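PmoD (Methylocystis sp. ATCC 49242, PDB 6CPD) binds copper(I) between two subunits through its periplasmic cupredoxin-like domain and probably serves copper handling in methane-oxidizing bacteria. Local coordinates at residues Met7-Gly11 with Tyr12-His16; Glu74-Ala77 with Leu78-Leu81. One frame throughout, in Å; residues are numbered along the deposited sequence.

Contact 1 of 2, residues Met7-Gly11 with Tyr12-His16; sequences MVMFG and YDMIH. With CU1 (copper (I) ion), chain D.
Met9 and Met14 lie side by side on one face of a two-stranded antiparallel hairpin, with Met14 SD 3.4 Å from Met9 CG. Met7 shares that face, and Met14 CG comes 3.9 Å from Met7 SD. A bend at chi2 (-43°) leads the chain of Met14 along Met9 toward the turn, with Met14 CE 3.4 Å from Gly11 O. The thioethers of Met7 and Met9 turn to the copper(I) ion instead, each SD 2.3 Å from the metal. Met7 and Met9 of the second subunit complete the site, making four sulfur ligands across the dimer. The hairpin is closed by a type II' turn from Phe10 to Asp13, with Gly11 at positive phi. The other face of the strands is packed as well: Val8 CG1 sits 3.5 Å from Ile15 CB, and Phe10 CE1 is 4.1 Å from Ile15 CD1. Strand 118-127 covers Val8 and Phe10 there. Val8 and Ile15 exchange two backbone hydrogen bonds. The turn itself is more open than the strands, with Gly11 and Tyr12 exposed. Beside it a water donates to both Phe10 O and Asp13 OD2, 2.6 Å from each, while Asp13 OD1 is held by Asn47.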
ATOM      1  N   MET B   7       2.457  -1.690   0.205  1.00 21.31           N
ATOM      2  CA  MET B   7       3.760  -2.205  -0.229  1.00 23.33           C
ATOM      3  C   MET B   7       4.920  -1.883   0.683  1.00 24.62           C
ATOM      4  O   MET B   7       4.864  -0.943   1.456  1.00 25.79           O
ATOM      5  CB  MET B   7       4.106  -1.635  -1.614  1.00 19.87           C
ATOM      6  CG  MET B   7       4.340  -0.109  -1.577  1.00 22.23           C
ATOM      7  SD  MET B   7       4.585   0.709  -3.171  1.00 27.56           S
ATOM      8  CE  MET B   7       2.895   0.640  -3.824  1.00 28.43           C
ATOM      9  N   VAL B   8       5.989  -2.662   0.545  1.00 25.87           N
ATOM     10  CA  VAL B   8       7.303  -2.274   1.047  1.00 25.17           C
ATOM     11  C   VAL B   8       8.196  -2.097  -0.197  1.00 25.27           C
ATOM     12  O   VAL B   8       7.989  -2.775  -1.191  1.00 25.07           O
ATOM     13  CB  VAL B   8       7.863  -3.312   2.032  1.00 28.62           C
ATOM     14  CG1 VAL B   8       8.064  -4.645   1.353  1.00 30.24           C
ATOM     15  CG2 VAL B   8       9.138  -2.817   2.646  1.00 30.41           C
ATOM     16  N   MET B   9       9.105  -1.122  -0.186  1.00 23.04           N
ATOM     17  CA  MET B   9       9.801  -0.745  -1.410  1.00 23.80           C
ATOM     18  C   MET B   9      11.317  -0.920  -1.428  1.00 25.44           C
ATOM     19  O   MET B   9      11.990  -0.565  -0.465  1.00 27.19           O
ATOM     20  CB  MET B   9       9.476   0.717  -1.718  1.00 30.48           C
ATOM     21  CG  MET B   9       7.972   0.980  -1.751  1.00 29.20           C
ATOM     22  SD  MET B   9       7.664   2.666  -2.200  1.00 30.08           S
ATOM     23  CE  MET B   9       8.104   3.508  -0.675  1.00 28.52           C
ATOM     24  N   PHE B  10      11.843  -1.417  -2.550  1.00 25.64           N
ATOM     25  CA  PHE B  10      13.265  -1.345  -2.830  1.00 29.96           C
ATOM     26  C   PHE B  10      13.469  -0.605  -4.133  1.00 33.65           C
ATOM     27  O   PHE B  10      13.566  -1.233  -5.186  1.00 36.90           O
ATOM     28  CB  PHE B  10      13.896  -2.735  -2.934  1.00 30.88           C
ATOM     29  CG  PHE B  10      13.886  -3.503  -1.651  1.00 34.28           C
ATOM     30  CD1 PHE B  10      12.766  -4.233  -1.281  1.00 28.87           C
ATOM     31  CD2 PHE B  10      14.982  -3.477  -0.801  1.00 33.72           C
ATOM     32  CE1 PHE B  10      12.745  -4.943  -0.082  1.00 30.61           C
ATOM     33  CE2 PHE B  10      14.973  -4.188   0.397  1.00 36.19           C
ATOM     34  CZ  PHE B  10      13.857  -4.923   0.753  1.00 30.85           C
ATOM     35  N   GLY B  11      13.547   0.718  -4.084  1.00 32.89           N
ATOM     36  CA  GLY B  11      13.663   1.484  -5.311  1.00 33.64           C
ATOM     37  C   GLY B  11      12.374   1.325  -6.103  1.00 33.20           C
ATOM     38  O   GLY B  11      11.297   1.623  -5.602  1.00 28.11           O
ATOM     39  N   TYR B  12      12.468   0.832  -7.333  1.00 32.30           N
ATOM     40  CA  TYR B  12      11.259   0.606  -8.118  1.00 31.28           C
ATOM     41  C   TYR B  12      10.653  -0.749  -7.823  1.00 31.56           C
ATOM     42  O   TYR B  12       9.529  -1.035  -8.237  1.00 32.34           O
ATOM     43  CB  TYR B  12      11.556   0.692  -9.615  1.00 29.30           C
ATOM     44  CG  TYR B  12      12.023   2.043 -10.074  1.00 31.11           C
ATOM     45  CD1 TYR B  12      11.298   3.195  -9.771  1.00 29.70           C
ATOM     46  CD2 TYR B  12      13.204   2.170 -10.791  1.00 33.21           C
ATOM     47  CE1 TYR B  12      11.737   4.443 -10.203  1.00 31.40           C
ATOM     48  CE2 TYR B  12      13.649   3.397 -11.216  1.00 37.81           C
ATOM     49  CZ  TYR B  12      12.917   4.529 -10.927  1.00 36.73           C
ATOM     50  OH  TYR B  12      13.385   5.740 -11.366  1.00 37.52           O
ATOM     51  N   ASP B  13      11.419  -1.616  -7.171  1.00 32.49           N
ATOM     52  CA  ASP B  13      10.926  -2.970  -6.952  1.00 35.65           C
ATOM     53  C   ASP B  13      10.119  -3.009  -5.659  1.00 34.41           C
ATOM     54  O   ASP B  13      10.645  -2.688  -4.592  1.00 37.09           O
ATOM     55  CB  ASP B  13      12.098  -3.945  -6.905  1.00 40.05           C
ATOM     56  CG  ASP B  13      12.980  -3.843  -8.145  1.00 48.42           C
ATOM     57  OD1 ASP B  13      12.503  -4.125  -9.265  1.00 43.40           O
ATOM     58  OD2 ASP B  13      14.172  -3.490  -7.985  1.00 52.60           O
ATOM     59  N   MET B  14       8.890  -3.515  -5.729  1.00 27.62           N
ATOM     60  CA  MET B  14       7.988  -3.472  -4.577  1.00 26.32           C
ATOM     61  C   MET B  14       7.654  -4.886  -4.169  1.00 27.85           C
ATOM     62  O   MET B  14       7.776  -5.828  -4.966  1.00 29.14           O
ATOM     63  CB  MET B  14       6.678  -2.713  -4.882  1.00 25.42           C
ATOM     64  CG  MET B  14       6.838  -1.371  -5.593  1.00 34.45           C
ATOM     65  SD  MET B  14       8.191  -0.392  -4.897  1.00 38.11           S
ATOM     66  CE  MET B  14       7.890   1.206  -5.671  1.00 40.56           C
ATOM     67  N   ILE B  15       7.291  -5.032  -2.902  1.00 23.67           N
ATOM     68  CA  ILE B  15       6.688  -6.263  -2.416  1.00 26.45           C
ATOM     69  C   ILE B  15       5.297  -5.893  -1.915  1.00 22.77           C
ATOM     70  O   ILE B  15       5.154  -5.050  -1.051  1.00 23.66           O
ATOM     71  CB  ILE B  15       7.518  -6.902  -1.310  1.00 30.77           C
ATOM     72  CG1 ILE B  15       8.924  -7.220  -1.842  1.00 27.88           C
ATOM     73  CG2 ILE B  15       6.830  -8.179  -0.766  1.00 27.29           C
ATOM     74  CD1 ILE B  15       9.858  -7.762  -0.767  1.00 31.75           C
ATOM     75  N   HIS B  16       4.270  -6.473  -2.515  1.00 22.87           N
ATOM     76  CA  HIS B  16       2.916  -6.142  -2.111  1.00 22.99           C
ATOM     77  C   HIS B  16       2.578  -6.929  -0.857  1.00 23.69           C
ATOM     78  O   HIS B  16       2.949  -8.100  -0.717  1.00 27.67           O
ATOM     79  CB  HIS B  16       1.917  -6.460  -3.228  1.00 25.56           C
ATOM     80  CG  HIS B  16       0.508  -6.093  -2.899  1.00 28.81           C
ATOM     81  ND1 HIS B  16      -0.438  -7.026  -2.529  1.00 35.68           N
ATOM     82  CD2 HIS B  16      -0.118  -4.890  -2.872  1.00 27.22           C
ATOM     83  CE1 HIS B  16      -1.588  -6.416  -2.298  1.00 38.01           C
ATOM     84  NE2 HIS B  16      -1.421  -5.122  -2.503  1.00 33.33           N
TER
HETATM   85 CU   CU1 D 202       5.451   2.790  -2.733  1.00 30.30          CU
HETATM   86  O   HOH W   1      15.669  -2.491  -6.139  1.00 40.77           O

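Contact 2 of 2, residues Glu74-Ala77 with Leu78-Leu81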
ATOM      1  N   GLU B  74      20.253  -6.129  20.294  1.00 61.97           N
ATOM      2  CA  GLU B  74      19.304  -5.036  20.501  1.00 58.63           C
ATOM      3  C   GLU B  74      18.046  -5.280  19.694  1.00 51.20           C
ATOM      4  O   GLU B  74      16.935  -5.064  20.175  1.00 49.41           O
ATOM      5  CB  GLU B  74      19.924  -3.686  20.132  1.00 61.83           C
ATOM      6  CG  GLU B  74      20.850  -3.110  21.210  1.00 69.81           C
ATOM      7  CD  GLU B  74      22.149  -3.887  21.358  1.00 81.67           C
ATOM      8  OE1 GLU B  74      22.546  -4.580  20.395  1.00 81.78           O
ATOM      9  OE2 GLU B  74      22.775  -3.806  22.441  1.00 88.11           O
ATOM     10  N   LEU B  75      18.223  -5.722  18.455  1.00 44.74           N
ATOM     11  CA  LEU B  75      17.089  -6.047  17.610  1.00 40.72           C
ATOM     12  C   LEU B  75      16.307  -7.213  18.200  1.00 43.62           C
ATOM     13  O   LEU B  75      15.084  -7.230  18.137  1.00 40.45           O
ATOM     14  CB  LEU B  75      17.552  -6.352  16.186  1.00 42.47           C
ATOM     15  CG  LEU B  75      17.806  -5.110  15.328  1.00 41.77           C
ATOM     16  CD1 LEU B  75      18.458  -5.477  14.006  1.00 48.08           C
ATOM     17  CD2 LEU B  75      16.508  -4.347  15.070  1.00 36.54           C
ATOM     18  N   ASP B  76      17.007  -8.189  18.775  1.00 45.75           N
ATOM     19  CA  ASP B  76      16.327  -9.341  19.369  1.00 50.63           C
ATOM     20  C   ASP B  76      15.416  -8.943  20.542  1.00 51.36           C
ATOM     21  O   ASP B  76      14.311  -9.477  20.694  1.00 48.36           O
ATOM     22  CB  ASP B  76      17.351 -10.385  19.828  1.00 54.12           C
ATOM     23  CG  ASP B  76      17.821 -11.282  18.691  1.00 60.32           C
ATOM     24  OD1 ASP B  76      17.100 -11.397  17.670  1.00 53.90           O
ATOM     25  OD2 ASP B  76      18.914 -11.874  18.816  1.00 67.84           O
ATOM     26  N   ALA B  77      15.878  -8.000  21.359  1.00 51.27           N
ATOM     27  CA  ALA B  77      15.098  -7.493  22.488  1.00 49.58           C
ATOM     28  C   ALA B  77      13.747  -6.925  22.046  1.00 41.49           C
ATOM     29  O   ALA B  77      12.774  -6.929  22.802  1.00 39.85           O
ATOM     30  CB  ALA B  77      15.889  -6.430  23.244  1.00 53.92           C
ATOM     31  N   LEU B  78      13.705  -6.411  20.824  1.00 39.78           N
ATOM     32  CA  LEU B  78      12.502  -5.785  20.278  1.00 41.69           C
ATOM     33  C   LEU B  78      11.637  -6.726  19.427  1.00 40.94           C
ATOM     34  O   LEU B  78      10.563  -6.336  18.962  1.00 33.07           O
ATOM     35  CB  LEU B  78      12.910  -4.573  19.428  1.00 36.68           C
ATOM     36  CG  LEU B  78      13.642  -3.436  20.149  1.00 38.66           C
ATOM     37  CD1 LEU B  78      14.198  -2.415  19.158  1.00 37.16           C
ATOM     38  CD2 LEU B  78      12.660  -2.766  21.096  1.00 36.92           C
ATOM     39  N   THR B  79      12.080  -7.965  19.236  1.00 39.73           N
ATOM     40  CA  THR B  79      11.496  -8.792  18.165  1.00 39.50           C
ATOM     41  C   THR B  79      10.180  -9.484  18.512  1.00 40.38           C
ATOM     42  O   THR B  79      10.077 -10.168  19.529  1.00 43.24           O
ATOM     43  CB  THR B  79      12.506  -9.851  17.706  1.00 43.19           C
ATOM     44  OG1 THR B  79      13.562  -9.190  17.001  1.00 41.74           O
ATOM     45  CG2 THR B  79      11.846 -10.887  16.778  1.00 36.43           C
ATOM     46  N   GLU B  80       9.182  -9.297  17.646  1.00 38.36           N
ATOM     47  CA  GLU B  80       7.896 -10.003  17.732  1.00 38.90           C
ATOM     48  C   GLU B  80       7.944 -11.299  16.961  1.00 37.64           C
ATOM     49  O   GLU B  80       7.406 -12.315  17.388  1.00 35.92           O
ATOM     50  CB  GLU B  80       6.747  -9.163  17.174  1.00 36.11           C
ATOM     51  CG  GLU B  80       6.260  -8.085  18.081  1.00 48.60           C
ATOM     52  CD  GLU B  80       5.426  -8.615  19.240  1.00 55.34           C
ATOM     53  OE1 GLU B  80       4.873  -9.733  19.134  1.00 55.50           O
ATOM     54  OE2 GLU B  80       5.317  -7.889  20.252  1.00 58.63           O
ATOM     55  N   LEU B  81       8.552 -11.236  15.782  1.00 36.53           N
ATOM     56  CA  LEU B  81       8.674 -12.414  14.942  1.00 40.49           C
ATOM     57  C   LEU B  81       9.908 -12.294  14.070  1.00 35.52           C
ATOM     58  O   LEU B  81      10.258 -11.200  13.646  1.00 32.46           O
ATOM     59  CB  LEU B  81       7.405 -12.560  14.090  1.00 44.65           C
ATOM     60  CG  LEU B  81       7.346 -13.415  12.825  1.00 54.46           C
ATOM     61  CD1 LEU B  81       5.931 -13.918  12.643  1.00 58.80           C
ATOM     62  CD2 LEU B  81       7.762 -12.607  11.597  1.00 52.56           C
TER
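Helix 72-77 passes into strand 79-86 through a tight turn, and the contact is that turn. Leu75 O is the main acceptor. It takes the hydroxyl of Thr79, with OG1 2.7 Å from Leu75 O, and the backbone N of Leu78, 3.1 Å from the same oxygen. The two donors come from opposite faces of the carbonyl plane. The Leu78 bond is bent, with an N-H...O angle of 137°. The next carbonyl is used in a straighter bond: Thr79 N lies 3.1 Å from Asp76 O, at 166° at the hydrogen. Even so, Thr79 N stands well above the plane of the Asp76 carbonyl. Both backbone bonds span three residues, i to i+3, and together they make the turn. Thr79 places OG1 beside its own backbone N (chi1 -70°), which directs the hydroxyl back to the helix and leaves CG2 beside the carbonyl carbon. Thr79 CB also packs here, 3.5 Å from Asp76 O. A valine here would probably leave Leu75 O with the bent Leu78 bond alone from this turn, and the start of the strand less firmly tied to the helix. The side chain of Leu78 packs against the backbone of Glu74 and Leu75. Its CG is 3.7 Å from Glu74 O, and its CB is 3.7 Å from Leu75 O. Strand 79-86 is an outermost strand of its mixed sheet within the chain and pairs with strand 55-61. A classic beta bulge sets both Glu80 and Leu81 opposite Ile59. Arg61 of strand 55-61 bridges the turn and the strand, with a hydrogen bond to Ala77 O and a salt bridge to the carboxylate of Glu80.

How the contacts relate
Near the N terminus, contact 1 closes the hairpin of strands 7-10 and 13-20. The chain then passes through strands 28-29, 32-33, 37-45 and 55-61 before helix 72-77, where contact 2 forms the passage into strand 79-86. The two contacts follow in series and neither nest nor cross. Contact 1 belongs to the antiparallel sheet that includes strands 37-45 and 92-99. Contact 2 leads into strand 79-86, an outermost strand of the mixed sheet within this chain, beside strand 55-61. They lie on opposite sides of the chain's centre, with their own centres 23 Å apart and nearest atoms about 13 Å apart. Contact 1 faces the second subunit, whereas no other chain of the assembly touches contact 2.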